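PDB 6UKF: HhaI Restriction Endonuclease from Haemophilus parahaemolyticus, which probably cuts double-stranded DNA at GCGC sites as a type II restriction endonuclease, and is seen here bound to its cognate DNA. Local coordinates for residues V8-Y13 / F128-N133; T12-N15 / K21-K24; I141-H146 / N246-A251. One frame throughout, in Å; residues are numbered along the deposited sequence.

Overall arrangement
Contacts 1 and 2 share helix 3-18 and set it against the same mixed sheet, contact 1 near the sheet's middle and contact 2 at its edge strand 22-23; their centres lie about 9 Å apart. Contact 3 stands about 15 Å from contact 1 and joins helix 242-255 to the loop between strands 136-140 and 148-156. The chemistry changes with place. Contact 1 is buried and apolar, with no hydrogen bond across it. Contact 2, partly buried, adds a pair of amide-to-backbone bonds to its ring packing. Contact 3, partly buried, relies on histidine and carboxylate. A probable hydrogen bond from Tyr13 to Arg249 links helix 3-18 to helix 242-255.

Contact 1: residues V8-Y13 / F128-N133; sequences VFCVTY and FFITSN
Ile130, on strand 126-132, meets Cys10 and Tyr13 of helix 3-18, and most of the packing gathers round this one branched side chain. Its CG1 branch runs anti to the backbone N (chi1 -177°) and stays extended as far as CD1, which carries the end of the chain along beneath the helix, while CG2 faces Cys10. The cysteine presents two atoms at once: Cys10 CB lies 4.0 Å from Ile130 CG2, and Cys10 SG sits 4.1 Å from Ile130 CG1. CD1 then reaches the next turn of the helix, where it comes within 4.2 Å of Tyr13 CD2, approaching the ring obliquely. Ile45 and Ala47 of the adjoining strand and Phe136 on the other side add to the apolar setting, and Phe136 also stacks on the ring of Tyr13. The phenol hydroxyl probably hydrogen-bonds to Arg249 in the conformer given, adding a polar partner to a ring that already packs on Ile130 and Phe136.

Toward the end of the strand the fit is looser. Phe9, exposed on the helix, brings its ring no nearer than 4.5 Å to Ser132 OG, which is itself bonded to Gly134 N. On the solvent side the helix looks after its own polar atoms: Thr12 OG1 donates to Val8 O at 2.8 Å from above the carbonyl plane, and Thr12 N reaches the same oxygen at 2.9 Å. A helix laid over a mixed sheet, with strand 126-132 parallel to strand 43-47, is consistent with the alpha/beta core of the PD-(D/E)XK nucleases; Glu46 and Lys48, which pair with Ile130 through the backbone, have the E-x-K spacing expected of that family.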
ATOM      1  N   VAL A   8      -5.682  13.728  -2.414  1.00 11.51           N
ATOM      2  CA  VAL A   8      -5.690  15.159  -2.715  1.00 11.85           C
ATOM      3  C   VAL A   8      -6.814  15.853  -1.952  1.00 11.47           C
ATOM      4  O   VAL A   8      -6.639  16.955  -1.416  1.00 11.73           O
ATOM      5  CB  VAL A   8      -5.808  15.373  -4.237  1.00 13.58           C
ATOM      6  CG1 VAL A   8      -5.992  16.847  -4.562  1.00 15.72           C
ATOM      7  CG2 VAL A   8      -4.583  14.814  -4.954  1.00 15.20           C
ATOM      8  N   PHE A   9      -7.990  15.222  -1.912  1.00 10.77           N
ATOM      9  CA  PHE A   9      -9.127  15.719  -1.140  1.00 11.24           C
ATOM     10  C   PHE A   9      -8.741  15.948   0.318  1.00 10.32           C
ATOM     11  O   PHE A   9      -9.069  16.988   0.906  1.00 12.08           O
ATOM     12  CB  PHE A   9     -10.238  14.668  -1.289  1.00 13.42           C
ATOM     13  CG  PHE A   9     -11.539  14.995  -0.610  1.00 14.58           C
ATOM     14  CD1 PHE A   9     -12.206  16.187  -0.843  1.00 18.08           C
ATOM     15  CD2 PHE A   9     -12.134  14.052   0.211  1.00 18.35           C
ATOM     16  CE1 PHE A   9     -13.424  16.444  -0.224  1.00 20.61           C
ATOM     17  CE2 PHE A   9     -13.343  14.301   0.821  1.00 20.69           C
ATOM     18  CZ  PHE A   9     -13.988  15.496   0.606  1.00 21.91           C
ATOM     19  N   CYS A  10      -8.011  15.001   0.909  1.00 10.92           N
ATOM     20  CA  CYS A  10      -7.605  15.130   2.306  1.00 10.31           C
ATOM     21  C   CYS A  10      -6.587  16.250   2.493  1.00 10.14           C
ATOM     22  O   CYS A  10      -6.687  17.039   3.439  1.00 10.72           O
ATOM     23  CB  CYS A  10      -7.019  13.806   2.799  1.00 11.23           C
ATOM     24  SG  CYS A  10      -8.224  12.485   3.027  1.00 11.50           S
ATOM     25  N   VAL A  11      -5.582  16.320   1.615  1.00 10.57           N
ATOM     26  CA  VAL A  11      -4.548  17.346   1.753  1.00 11.39           C
ATOM     27  C   VAL A  11      -5.152  18.732   1.580  1.00 11.58           C
ATOM     28  O   VAL A  11      -4.822  19.670   2.317  1.00 11.65           O
ATOM     29  CB  VAL A  11      -3.402  17.096   0.754  1.00 16.66           C
ATOM     30  CG1 VAL A  11      -2.384  18.240   0.797  1.00 20.77           C
ATOM     31  CG2 VAL A  11      -2.721  15.776   1.039  1.00 18.35           C
ATOM     32  N   THR A  12      -6.043  18.883   0.600  1.00 12.14           N
ATOM     33  CA  THR A  12      -6.692  20.170   0.380  1.00 12.07           C
ATOM     34  C   THR A  12      -7.478  20.599   1.610  1.00 11.67           C
ATOM     35  O   THR A  12      -7.438  21.769   2.009  1.00 12.23           O
ATOM     36  CB  THR A  12      -7.610  20.070  -0.838  1.00 15.29           C
ATOM     37  OG1 THR A  12      -6.835  19.727  -1.995  1.00 17.68           O
ATOM     38  CG2 THR A  12      -8.338  21.386  -1.079  1.00 17.19           C
ATOM     39  N   TYR A  13      -8.196  19.662   2.228  1.00 11.30           N
ATOM     40  CA  TYR A  13      -8.946  19.978   3.437  1.00 11.21           C
ATOM     41  C   TYR A  13      -8.017  20.433   4.554  1.00 10.45           C
ATOM     42  O   TYR A  13      -8.286  21.426   5.240  1.00 10.81           O
ATOM     43  CB  TYR A  13      -9.749  18.759   3.888  1.00 11.63           C
ATOM     44  CG  TYR A  13     -10.365  18.933   5.255  1.00 12.04           C
ATOM     45  CD1 TYR A  13     -11.514  19.690   5.424  1.00 13.08           C
ATOM     46  CD2 TYR A  13      -9.791  18.353   6.379  1.00 11.57           C
ATOM     47  CE1 TYR A  13     -12.080  19.861   6.672  1.00 13.66           C
ATOM     48  CE2 TYR A  13     -10.348  18.518   7.631  1.00 13.55           C
ATOM     49  CZ  TYR A  13     -11.495  19.273   7.774  1.00 14.35           C
ATOM     50  OH  TYR A  13     -12.059  19.442   9.019  1.00 18.20           O
ATOM     51  N   PHE A 128      -0.801  10.528  12.939  1.00  7.50           N
ATOM     52  CA  PHE A 128      -2.233  10.690  12.758  1.00  7.29           C
ATOM     53  C   PHE A 128      -2.654  10.049  11.448  1.00  7.26           C
ATOM     54  O   PHE A 128      -1.859   9.920  10.513  1.00  7.87           O
ATOM     55  CB  PHE A 128      -2.637  12.171  12.735  1.00  8.10           C
ATOM     56  CG  PHE A 128      -2.550  12.835  14.074  1.00  8.34           C
ATOM     57  CD1 PHE A 128      -1.345  13.334  14.538  1.00  9.59           C
ATOM     58  CD2 PHE A 128      -3.670  12.945  14.880  1.00  8.74           C
ATOM     59  CE1 PHE A 128      -1.260  13.933  15.780  1.00 10.64           C
ATOM     60  CE2 PHE A 128      -3.589  13.543  16.123  1.00  9.80           C
ATOM     61  CZ  PHE A 128      -2.383  14.037  16.573  1.00 10.22           C
ATOM     62  N   PHE A 129      -3.915   9.638  11.409  1.00  7.38           N
ATOM     63  CA  PHE A 129      -4.589   9.204  10.199  1.00  7.39           C
ATOM     64  C   PHE A 129      -5.708  10.188   9.889  1.00  7.64           C
ATOM     65  O   PHE A 129      -6.277  10.811  10.790  1.00  8.46           O
ATOM     66  CB  PHE A 129      -5.199   7.809  10.385  1.00  8.37           C
ATOM     67  CG  PHE A 129      -4.232   6.673  10.161  1.00  8.50           C
ATOM     68  CD1 PHE A 129      -3.115   6.515  10.966  1.00 11.40           C
ATOM     69  CD2 PHE A 129      -4.455   5.749   9.152  1.00 10.18           C
ATOM     70  CE1 PHE A 129      -2.234   5.468  10.756  1.00 10.90           C
ATOM     71  CE2 PHE A 129      -3.579   4.701   8.943  1.00 11.80           C
ATOM     72  CZ  PHE A 129      -2.468   4.561   9.746  1.00 11.27           C
ATOM     73  N   ILE A 130      -6.018  10.322   8.604  1.00  7.75           N
ATOM     74  CA  ILE A 130      -7.183  11.071   8.153  1.00  7.86           C
ATOM     75  C   ILE A 130      -7.997  10.173   7.233  1.00  7.99           C
ATOM     76  O   ILE A 130      -7.441   9.473   6.377  1.00  8.82           O
ATOM     77  CB  ILE A 130      -6.809  12.403   7.471  1.00  8.37           C
ATOM     78  CG1 ILE A 130      -8.073  13.176   7.079  1.00  9.20           C
ATOM     79  CG2 ILE A 130      -5.904  12.173   6.266  1.00  9.18           C
ATOM     80  CD1 ILE A 130      -7.813  14.619   6.706  1.00 10.00           C
ATOM     81  N   THR A 131      -9.307  10.164   7.436  1.00  8.19           N
ATOM     82  CA  THR A 131     -10.225   9.422   6.591  1.00  9.18           C
ATOM     83  C   THR A 131     -11.498  10.251   6.475  1.00  9.31           C
ATOM     84  O   THR A 131     -11.553  11.402   6.918  1.00  9.86           O
ATOM     85  CB  THR A 131     -10.434   8.001   7.137  1.00 10.58           C
ATOM     86  OG1 THR A 131     -11.220   7.240   6.213  1.00 12.33           O
ATOM     87  CG2 THR A 131     -11.133   8.020   8.489  1.00 12.37           C
ATOM     88  N   SER A 132     -12.526   9.674   5.863  1.00 11.58           N
ATOM     89  CA  SER A 132     -13.783  10.386   5.706  1.00 12.67           C
ATOM     90  C   SER A 132     -14.918   9.386   5.566  1.00 16.00           C
ATOM     91  O   SER A 132     -14.788   8.383   4.861  1.00 17.94           O
ATOM     92  CB  SER A 132     -13.753  11.306   4.480  1.00 14.50           C
ATOM     93  OG  SER A 132     -15.055  11.775   4.167  1.00 17.13           O
ATOM     94  N   ASN A 133     -16.025   9.671   6.247  1.00 15.49           N
ATOM     95  CA  ASN A 133     -17.276   8.944   6.075  1.00 18.49           C
ATOM     96  C   ASN A 133     -18.358   9.869   5.526  1.00 18.87           C
ATOM     97  O   ASN A 133     -19.550   9.630   5.721  1.00 21.64           O
ATOM     98  CB  ASN A 133     -17.727   8.315   7.392  1.00 20.96           C
ATOM     99  CG  ASN A 133     -18.064   9.351   8.450  1.00 20.54           C
ATOM    100  OD1 ASN A 133     -17.943  10.555   8.219  1.00 21.95           O
ATOM    101  ND2 ASN A 133     -18.497   8.887   9.617  1.00 22.62           N
TER

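Contact 2: residues T12-N15 / K21-K24; sequences TYLN and KFAK
Rotation about chi1 of -79° turns Asn15 CG anti to its own carbonyl carbon and swings the amide away from the helix toward Phe22, whose ring is set back under the helix by a chi1 of -56°. The two side chains run antiparallel alongside one another, with amide and ring planes well apart, and the amide grips the phenylalanine backbone twice. Phe22 N donates to Asn15 OD1 at 3.0 Å, in the carbonyl plane and on a lone pair; Asn15 ND2 returns a bond to Phe22 O at 3.1 Å, with an N-H...O angle of 161°. Together these bonds fix the rotation of the amide. OD1 also lies in the plane of the Phe22 ring, 3.4 Å from its CD2. Leu14 uses a different surface: its CB stands over one ring face, 3.9 Å from the centroid, in a CH-pi contact shifted toward the rim. Ile45 and Phe252 extend the apolar pocket round Leu14 and Phe22. On the strand's other side, Lys21 and Ala23 pair with Thr38 and Leu36. The asparagine amide thus pairs with the N-H and C=O of one residue on edge strand 22-23, as a neighbouring strand might, at the margin of the mixed sheet.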
ATOM      1  N   THR A  12      -6.043  18.883   0.600  1.00 12.14           N
ATOM      2  CA  THR A  12      -6.692  20.170   0.380  1.00 12.07           C
ATOM      3  C   THR A  12      -7.478  20.599   1.610  1.00 11.67           C
ATOM      4  O   THR A  12      -7.438  21.769   2.009  1.00 12.23           O
ATOM      5  CB  THR A  12      -7.610  20.070  -0.838  1.00 15.29           C
ATOM      6  OG1 THR A  12      -6.835  19.727  -1.995  1.00 17.68           O
ATOM      7  CG2 THR A  12      -8.338  21.386  -1.079  1.00 17.19           C
ATOM      8  N   TYR A  13      -8.196  19.662   2.228  1.00 11.30           N
ATOM      9  CA  TYR A  13      -8.946  19.978   3.437  1.00 11.21           C
ATOM     10  C   TYR A  13      -8.017  20.433   4.554  1.00 10.45           C
ATOM     11  O   TYR A  13      -8.286  21.426   5.240  1.00 10.81           O
ATOM     12  CB  TYR A  13      -9.749  18.759   3.888  1.00 11.63           C
ATOM     13  CG  TYR A  13     -10.365  18.933   5.255  1.00 12.04           C
ATOM     14  CD1 TYR A  13     -11.514  19.690   5.424  1.00 13.08           C
ATOM     15  CD2 TYR A  13      -9.791  18.353   6.379  1.00 11.57           C
ATOM     16  CE1 TYR A  13     -12.080  19.861   6.672  1.00 13.66           C
ATOM     17  CE2 TYR A  13     -10.348  18.518   7.631  1.00 13.55           C
ATOM     18  CZ  TYR A  13     -11.495  19.273   7.774  1.00 14.35           C
ATOM     19  OH  TYR A  13     -12.059  19.442   9.019  1.00 18.20           O
ATOM     20  N   LEU A  14      -6.920  19.704   4.766  1.00  9.95           N
ATOM     21  CA  LEU A  14      -6.001  20.055   5.843  1.00  9.56           C
ATOM     22  C   LEU A  14      -5.440  21.457   5.649  1.00  9.24           C
ATOM     23  O   LEU A  14      -5.404  22.259   6.587  1.00  9.89           O
ATOM     24  CB  LEU A  14      -4.872  19.030   5.922  1.00  9.26           C
ATOM     25  CG  LEU A  14      -5.282  17.669   6.479  1.00  9.73           C
ATOM     26  CD1 LEU A  14      -4.197  16.641   6.207  1.00 11.77           C
ATOM     27  CD2 LEU A  14      -5.572  17.769   7.967  1.00 12.09           C
ATOM     28  N   ASN A  15      -4.997  21.768   4.432  1.00  9.81           N
ATOM     29  CA  ASN A  15      -4.381  23.067   4.189  1.00 10.01           C
ATOM     30  C   ASN A  15      -5.386  24.204   4.335  1.00 10.37           C
ATOM     31  O   ASN A  15      -5.052  25.262   4.879  1.00 12.60           O
ATOM     32  CB  ASN A  15      -3.718  23.073   2.811  1.00 11.37           C
ATOM     33  CG  ASN A  15      -2.373  22.368   2.815  1.00 10.82           C
ATOM     34  OD1 ASN A  15      -1.551  22.578   3.708  1.00 12.07           O
ATOM     35  ND2 ASN A  15      -2.146  21.520   1.821  1.00 14.21           N
ATOM     36  N   LYS A  21       0.436  23.961   5.653  1.00 11.51           N
ATOM     37  CA  LYS A  21       1.532  23.282   6.331  1.00 11.35           C
ATOM     38  C   LYS A  21       1.594  21.797   6.001  1.00 10.79           C
ATOM     39  O   LYS A  21       2.376  21.071   6.625  1.00 13.63           O
ATOM     40  CB  LYS A  21       1.423  23.457   7.852  1.00 13.90           C
ATOM     41  CG  LYS A  21       1.325  24.900   8.316  1.00 15.11           C
ATOM     42  CD  LYS A  21       2.622  25.644   8.075  1.00 14.70           C
ATOM     43  CE  LYS A  21       3.721  25.162   9.009  1.00 15.79           C
ATOM     44  NZ  LYS A  21       5.001  25.901   8.814  1.00 16.14           N
ATOM     45  N   PHE A  22       0.806  21.325   5.043  1.00  9.90           N
ATOM     46  CA  PHE A  22       0.666  19.896   4.783  1.00  9.78           C
ATOM     47  C   PHE A  22       1.136  19.602   3.368  1.00 11.08           C
ATOM     48  O   PHE A  22       0.472  19.968   2.393  1.00 14.24           O
ATOM     49  CB  PHE A  22      -0.773  19.463   5.040  1.00  9.73           C
ATOM     50  CG  PHE A  22      -1.236  19.803   6.423  1.00  9.24           C
ATOM     51  CD1 PHE A  22      -1.011  18.931   7.475  1.00 10.14           C
ATOM     52  CD2 PHE A  22      -1.835  21.023   6.687  1.00  9.62           C
ATOM     53  CE1 PHE A  22      -1.409  19.253   8.758  1.00 10.45           C
ATOM     54  CE2 PHE A  22      -2.233  21.351   7.967  1.00  9.71           C
ATOM     55  CZ  PHE A  22      -2.020  20.464   9.005  1.00  9.95           C
ATOM     56  N   ALA A  23       2.288  18.947   3.269  1.00 10.71           N
ATOM     57  CA  ALA A  23       2.957  18.708   2.001  1.00 11.55           C
ATOM     58  C   ALA A  23       2.651  17.309   1.486  1.00 12.28           C
ATOM     59  O   ALA A  23       2.707  16.331   2.240  1.00 12.86           O
ATOM     60  CB  ALA A  23       4.467  18.877   2.158  1.00 13.74           C
ATOM     61  N   LYS A  24       2.317  17.225   0.202  1.00 13.29           N
ATOM     62  CA  LYS A  24       2.218  15.955  -0.522  1.00 15.92           C
ATOM     63  C   LYS A  24       2.911  16.222  -1.857  1.00 17.09           C
ATOM     64  O   LYS A  24       2.266  16.600  -2.839  1.00 20.04           O
ATOM     65  CB  LYS A  24       0.769  15.525  -0.705  1.00 18.47           C
ATOM     66  CG  LYS A  24       0.599  14.176  -1.403  1.00 23.32           C
ATOM     67  CD  LYS A  24      -0.784  14.036  -2.027  1.00 29.79           C
ATOM     68  CE  LYS A  24      -0.712  13.499  -3.450  1.00 34.42           C
ATOM     69  NZ  LYS A  24      -0.543  12.025  -3.522  1.00 36.06           N
TER

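Contact 3: residues I141-H146 / N246-A251; sequences IEHFEH and NEDRKA. With PO4 (phosphate ion), chain Q.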
ATOM      1  N   ILE A 141      -2.614   7.848  16.052  1.00  7.87           N
ATOM      2  CA  ILE A 141      -2.371   6.416  15.872  1.00  8.00           C
ATOM      3  C   ILE A 141      -2.711   5.618  17.125  1.00  8.17           C
ATOM      4  O   ILE A 141      -3.180   4.478  17.033  1.00  8.24           O
ATOM      5  CB  ILE A 141      -0.919   6.190  15.385  1.00  8.69           C
ATOM      6  CG1 ILE A 141      -0.619   4.706  15.143  1.00  9.74           C
ATOM      7  CG2 ILE A 141       0.097   6.766  16.371  1.00  9.77           C
ATOM      8  CD1 ILE A 141      -1.523   4.038  14.140  1.00 11.72           C
ATOM      9  N   GLU A 142      -2.505   6.198  18.309  1.00  8.41           N
ATOM     10  CA  GLU A 142      -2.757   5.456  19.540  1.00  9.42           C
ATOM     11  C   GLU A 142      -4.224   5.084  19.729  1.00  8.65           C
ATOM     12  O   GLU A 142      -4.516   4.227  20.570  1.00  9.29           O
ATOM     13  CB  GLU A 142      -2.255   6.237  20.758  1.00 12.04           C
ATOM     14  CG  GLU A 142      -2.855   7.620  20.912  1.00 14.70           C
ATOM     15  CD  GLU A 142      -1.977   8.717  20.338  1.00 14.24           C
ATOM     16  OE1 GLU A 142      -2.076   9.861  20.826  1.00 16.94           O
ATOM     17  OE2 GLU A 142      -1.199   8.460  19.390  1.00 11.49           O
ATOM     18  N   HIS A 143      -5.149   5.687  18.977  1.00  8.01           N
ATOM     19  CA  HIS A 143      -6.572   5.392  19.108  1.00  8.55           C
ATOM     20  C   HIS A 143      -7.144   4.674  17.891  1.00  8.65           C
ATOM     21  O   HIS A 143      -8.364   4.661  17.699  1.00  9.35           O
ATOM     22  CB  HIS A 143      -7.359   6.665  19.405  1.00  8.89           C
ATOM     23  CG  HIS A 143      -7.124   7.194  20.782  1.00 11.03           C
ATOM     24  ND1 HIS A 143      -7.781   8.297  21.274  1.00 17.46           N
ATOM     25  CD2 HIS A 143      -6.311   6.765  21.776  1.00 13.49           C
ATOM     26  CE1 HIS A 143      -7.376   8.537  22.507  1.00 19.03           C
ATOM     27  NE2 HIS A 143      -6.484   7.621  22.836  1.00 16.32           N
ATOM     28  N   PHE A 144      -6.281   4.033  17.102  1.00  8.17           N
ATOM     29  CA  PHE A 144      -6.682   3.421  15.839  1.00  8.36           C
ATOM     30  C   PHE A 144      -7.904   2.520  15.980  1.00  8.19           C
ATOM     31  O   PHE A 144      -8.794   2.537  15.122  1.00  8.72           O
ATOM     32  CB  PHE A 144      -5.497   2.618  15.296  1.00  8.95           C
ATOM     33  CG  PHE A 144      -5.638   2.212  13.865  1.00  8.61           C
ATOM     34  CD1 PHE A 144      -5.180   3.037  12.856  1.00  9.23           C
ATOM     35  CD2 PHE A 144      -6.212   1.001  13.525  1.00  9.78           C
ATOM     36  CE1 PHE A 144      -5.300   2.670  11.534  1.00 10.49           C
ATOM     37  CE2 PHE A 144      -6.337   0.632  12.203  1.00  9.87           C
ATOM     38  CZ  PHE A 144      -5.880   1.468  11.208  1.00 10.86           C
ATOM     39  N   GLU A 145      -7.956   1.710  17.040  1.00  9.17           N
ATOM     40  CA  GLU A 145      -9.000   0.696  17.142  1.00 10.11           C
ATOM     41  C   GLU A 145     -10.390   1.296  17.300  1.00  9.42           C
ATOM     42  O   GLU A 145     -11.383   0.594  17.078  1.00 10.83           O
ATOM     43  CB  GLU A 145      -8.703  -0.271  18.296  1.00 12.12           C
ATOM     44  CG  GLU A 145      -8.951   0.274  19.705  1.00 13.64           C
ATOM     45  CD  GLU A 145      -7.840   1.182  20.212  1.00 14.26           C
ATOM     46  OE1 GLU A 145      -6.952   1.480  19.478  1.00 13.71           O
ATOM     47  OE2 GLU A 145      -7.910   1.608  21.472  1.00 20.65           O
ATOM     48  N   HIS A 146     -10.488   2.565  17.692  1.00  8.71           N
ATOM     49  CA  HIS A 146     -11.786   3.210  17.827  1.00  9.43           C
ATOM     50  C   HIS A 146     -12.380   3.620  16.490  1.00  8.33           C
ATOM     51  O   HIS A 146     -13.546   4.027  16.446  1.00 10.19           O
ATOM     52  CB  HIS A 146     -11.664   4.430  18.740  1.00  9.75           C
ATOM     53  CG  HIS A 146     -11.249   4.088  20.136  1.00 11.14           C
ATOM     54  ND1 HIS A 146     -12.053   3.367  20.993  1.00 14.10           N
ATOM     55  CD2 HIS A 146     -10.114   4.358  20.821  1.00 13.52           C
ATOM     56  CE1 HIS A 146     -11.431   3.212  22.147  1.00 16.25           C
ATOM     57  NE2 HIS A 146     -10.253   3.805  22.070  1.00 15.83           N
ATOM     58  N   ASN A 246     -14.071  13.779  19.164  1.00  8.62           N
ATOM     59  CA  ASN A 246     -13.831  15.173  19.516  1.00  9.60           C
ATOM     60  C   ASN A 246     -12.502  15.350  20.240  1.00  9.41           C
ATOM     61  O   ASN A 246     -11.754  16.287  19.943  1.00  9.90           O
ATOM     62  CB  ASN A 246     -14.991  15.718  20.349  1.00 12.21           C
ATOM     63  CG  ASN A 246     -16.204  16.057  19.504  1.00 16.69           C
ATOM     64  OD1 ASN A 246     -16.099  16.244  18.291  1.00 22.36           O
ATOM     65  ND2 ASN A 246     -17.361  16.149  20.144  1.00 18.69           N
ATOM     66  N   GLU A 247     -12.185  14.477  21.198  1.00  9.57           N
ATOM     67  CA  GLU A 247     -10.906  14.629  21.883  1.00  9.15           C
ATOM     68  C   GLU A 247      -9.741  14.382  20.933  1.00  8.63           C
ATOM     69  O   GLU A 247      -8.678  14.998  21.081  1.00  8.62           O
ATOM     70  CB  GLU A 247     -10.834  13.730  23.117  1.00 12.14           C
ATOM     71  CG  GLU A 247     -10.770  12.243  22.827  1.00 14.24           C
ATOM     72  CD  GLU A 247     -10.821  11.403  24.092  1.00 16.23           C
ATOM     73  OE1 GLU A 247     -10.989  11.971  25.192  1.00 16.49           O
ATOM     74  OE2 GLU A 247     -10.698  10.165  23.984  1.00 19.57           O
ATOM     75  N   ASP A 248      -9.934  13.517  19.935  1.00  7.88           N
ATOM     76  CA  ASP A 248      -8.876  13.245  18.969  1.00  8.17           C
ATOM     77  C   ASP A 248      -8.648  14.421  18.033  1.00  7.99           C
ATOM     78  O   ASP A 248      -7.506  14.676  17.633  1.00  8.43           O
ATOM     79  CB  ASP A 248      -9.183  11.960  18.204  1.00  8.18           C
ATOM     80  CG  ASP A 248      -8.859  10.740  19.016  1.00  9.87           C
ATOM     81  OD1 ASP A 248      -9.201   9.662  18.637  1.00 10.45           O
ATOM     82  OD2 ASP A 248      -8.189  10.972  20.137  1.00 11.68           O
ATOM     83  N   ARG A 249      -9.704  15.149  17.669  1.00  8.13           N
ATOM     84  CA  ARG A 249      -9.499  16.364  16.891  0.60  9.16           C
ATOM     85  C   ARG A 249      -8.696  17.381  17.693  1.00  8.28           C
ATOM     86  O   ARG A 249      -7.819  18.059  17.148  1.00  8.66           O
ATOM     87  CB  ARG A 249     -10.840  16.941  16.434  0.60 11.17           C
ATOM     88  CG  ARG A 249     -10.715  18.120  15.466  0.60 14.87           C
ATOM     89  CD  ARG A 249     -10.000  17.750  14.162  0.60 16.75           C
ATOM     90  NE  ARG A 249     -10.868  17.091  13.186  0.60 14.40           N
ATOM     91  CZ  ARG A 249     -11.233  17.611  12.013  0.60 13.33           C
ATOM     92  NH1 ARG A 249     -10.812  18.812  11.632  0.60 11.60           N
ATOM     93  NH2 ARG A 249     -12.021  16.917  11.206  0.60 13.46           N
ATOM     94  N   LYS A 250      -8.964  17.485  18.996  1.00  8.97           N
ATOM     95  CA  LYS A 250      -8.180  18.390  19.828  1.00  9.44           C
ATOM     96  C   LYS A 250      -6.735  17.926  19.941  1.00  7.82           C
ATOM     97  O   LYS A 250      -5.818  18.752  19.965  1.00  8.91           O
ATOM     98  CB  LYS A 250      -8.834  18.537  21.196  1.00 11.13           C
ATOM     99  CG  LYS A 250     -10.053  19.421  21.121  1.00 15.77           C
ATOM    100  CD  LYS A 250     -10.668  19.688  22.470  1.00 20.42           C
ATOM    101  CE  LYS A 250     -11.577  20.899  22.398  1.00 20.71           C
ATOM    102  NZ  LYS A 250     -12.187  21.182  23.719  1.00 21.66           N
ATOM    103  N   ALA A 251      -6.506  16.613  19.988  1.00  8.14           N
ATOM    104  CA  ALA A 251      -5.135  16.112  20.003  1.00  8.35           C
ATOM    105  C   ALA A 251      -4.391  16.534  18.743  1.00  7.71           C
ATOM    106  O   ALA A 251      -3.216  16.911  18.803  1.00  8.03           O
ATOM    107  CB  ALA A 251      -5.130  14.591  20.134  1.00  9.39           C
TER
HETATM  108  P   PO4 Q 714     -14.667   1.103  20.269  1.00 19.72           P
HETATM  109  O1  PO4 Q 714     -15.614   0.800  19.134  1.00 20.22           O
HETATM  110  O2  PO4 Q 714     -15.205   0.503  21.543  1.00 23.69           O
HETATM  111  O3  PO4 Q 714     -13.309   0.517  19.970  1.00 24.24           O
HETATM  112  O4  PO4 Q 714     -14.537   2.597  20.437  1.00 18.11           O
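The imidazole of His143 meets the carboxylate of Asp248 at a slant, their planes 42° apart, and one N-H faces both oxygens, aligned fully with neither. From His143 ND1 the shorter approach, 2.9 Å to Asp248 OD2, is badly bent at 125°; the longer one, 3.3 Å to Asp248 OD1, is straighter. Both are weak bonds. Asp248 OD1 lies in the plane of the imidazole at its edge, and it is also hydrogen-bonded to Tyr147 OH, which helps to position the carboxylate. Glu247, its chain extended beyond CG, comes in at about a right angle to the histidine and brings OE2 to 4.0 Å from His143 CE1. A second imidazole is engaged elsewhere: His146 carries Glu145 CD over one face and receives a phosphate ion at its edge. Its ND1 donates to phosphate O4 at 2.7 Å along a nearly straight line, 174°, and Lys237 binds the same ion. The phosphate, probably from the crystallisation liquor, suggests a spot that can accept an anion. Two carboxylates beside His143 would be expected to favour its protonated form, which would lend this shared, bent bond some electrostatic strength between loop and helix.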